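Local structure of hemin ABC transporter, periplasmic hemin-binding protein HutB (Vibrio cholerae, 5KHL) at residues L111-I114 with D115-A118. The protein probably binds heme in the periplasm and delivers it to an ABC transporter of the inner membrane for uptake. Sequence-based numbering, arbitrary orientation.
Sequences LTRI and DQIA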
loop_
_atom_site.group_PDB
_atom_site.type_symbol
_atom_site.label_atom_id
_atom_site.label_comp_id
_atom_site.label_asym_id
_atom_site.label_seq_id
_atom_site.Cartn_x
_atom_site.Cartn_y
_atom_site.Cartn_z
ATOM N N LEU A 111 4.109 8.979 -8.506
ATOM C CA LEU A 111 4.570 9.483 -9.791
ATOM C C LEU A 111 6.088 9.357 -9.896
ATOM O O LEU A 111 6.612 9.011 -10.948
ATOM C CB LEU A 111 4.144 10.945 -10.003
ATOM C CG LEU A 111 2.653 11.280 -10.038
ATOM C CD1 LEU A 111 2.464 12.785 -10.046
ATOM C CD2 LEU A 111 1.958 10.663 -11.229
ATOM N N THR A 112 6.787 9.634 -8.802
ATOM C CA THR A 112 8.243 9.467 -8.731
ATOM C C THR A 112 8.664 7.988 -8.870
ATOM O O THR A 112 9.640 7.654 -9.568
ATOM C CB THR A 112 8.790 10.033 -7.384
ATOM O OG1 THR A 112 8.454 11.422 -7.270
ATOM C CG2 THR A 112 10.291 9.875 -7.284
ATOM N N ARG A 113 7.923 7.112 -8.200
ATOM C CA ARG A 113 8.166 5.677 -8.267
ATOM C C ARG A 113 8.039 5.169 -9.701
ATOM O O ARG A 113 8.854 4.365 -10.163
ATOM C CB ARG A 113 7.199 4.933 -7.334
ATOM C CG ARG A 113 7.712 3.572 -6.831
ATOM C CD ARG A 113 7.177 3.242 -5.419
ATOM N NE ARG A 113 5.732 3.286 -5.393
ATOM C CZ ARG A 113 5.007 4.154 -4.705
ATOM N NH1 ARG A 113 5.579 5.061 -3.926
ATOM N NH2 ARG A 113 3.696 4.094 -4.799
ATOM N N ILE A 114 7.029 5.660 -10.412
ATOM C CA ILE A 114 6.816 5.271 -11.808
ATOM C C ILE A 114 8.013 5.687 -12.643
ATOM O O ILE A 114 8.484 4.922 -13.493
ATOM C CB ILE A 114 5.513 5.888 -12.395
ATOM C CG1 ILE A 114 4.280 5.322 -11.688
ATOM C CG2 ILE A 114 5.388 5.613 -13.902
ATOM C CD1 ILE A 114 2.983 5.945 -12.139
ATOM N N ASP A 115 8.528 6.888 -12.385
ATOM C CA ASP A 115 9.713 7.371 -13.101
ATOM C C ASP A 115 10.926 6.506 -12.794
ATOM O O ASP A 115 11.675 6.144 -13.699
ATOM C CB ASP A 115 10.036 8.832 -12.744
ATOM C CG ASP A 115 9.172 9.826 -13.465
ATOM O OD1 ASP A 115 9.072 10.949 -12.945
ATOM O OD2 ASP A 115 8.605 9.505 -14.532
ATOM N N GLN A 116 11.112 6.196 -11.509
ATOM C CA GLN A 116 12.290 5.451 -11.052
ATOM C C GLN A 116 12.333 4.071 -11.684
ATOM O O GLN A 116 13.379 3.637 -12.138
ATOM C CB GLN A 116 12.310 5.334 -9.527
ATOM C CG GLN A 116 12.793 6.608 -8.811
ATOM C CD GLN A 116 12.453 6.607 -7.328
ATOM O OE1 GLN A 116 11.394 6.135 -6.921
ATOM N NE2 GLN A 116 13.359 7.133 -6.516
ATOM N N ILE A 117 11.176 3.417 -11.755
ATOM C CA ILE A 117 11.062 2.084 -12.354
ATOM C C ILE A 117 11.173 2.090 -13.876
ATOM O O ILE A 117 11.892 1.269 -14.456
ATOM C CB ILE A 117 9.713 1.401 -11.979
ATOM C CG1 ILE A 117 9.612 1.157 -10.469
ATOM C CG2 ILE A 117 9.533 0.115 -12.769
ATOM C CD1 ILE A 117 10.941 0.862 -9.806
ATOM N N ALA A 118 10.439 2.999 -14.520
ATOM C CA ALA A 118 10.470 3.150 -15.981
ATOM C C ALA A 118 11.896 3.319 -16.490
ATOM O O ALA A 118 12.267 2.793 -17.549
ATOM C CB ALA A 118 9.615 4.341 -16.416
#
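Asp115 folds back against the preceding turn of helix 107-120, where its backbone N donates to Leu111 O at 3.2 Å. Its CB rests 3.4 Å from Thr112 O. With CG beside the backbone N (chi1 -79°), the carboxylate lies alongside the Leu111 carbonyl, OD1 being 3.7 Å from Leu111 O. Oxygen against oxygen makes no bond there; the charge finds its partner in Lys131 of helix 125-143, which forms a salt bridge with OD2. A short acidic side chain suits this partly exposed position, close enough to the helix to meet a lysine of the next one.

Ile114 belongs to the buried side. Its backbone O receives Ala118 N at 2.9 Å, and the small methyl of Ala118 sits 3.2 Å from that same oxygen. The branched side chain of Ile114 packs on Leu29 of helix 24-32 and on Lys131, as suits an apolar residue between helices.

Thr112 and Gln116, one turn apart, run obliquely across each other, the threonine methyl CG2 lying 3.9 Å from OE1 of the glutamine. That methyl stands anti to the backbone N, while OG1 turns back to hydrogen-bond the carbonyl of Gln108, so the two arms of the threonine serve different turns. Gln116, extended beyond CG, lays its amide over the preceding turn, with OE1 3.5 Å from CA of Arg113. OE1 accepts a hydrogen bond from the backbone N of Asn102, tying the helix to the loop after strand 97-100.

The i to i+4 bonds mark an alpha-helix, and buried Ile114 and Ile117 against partly exposed Thr112, Asp115 and Gln116 make it amphipathic; it packs among helices and loops flanking the parallel sheet of one lobe in a periplasmic binding protein fold.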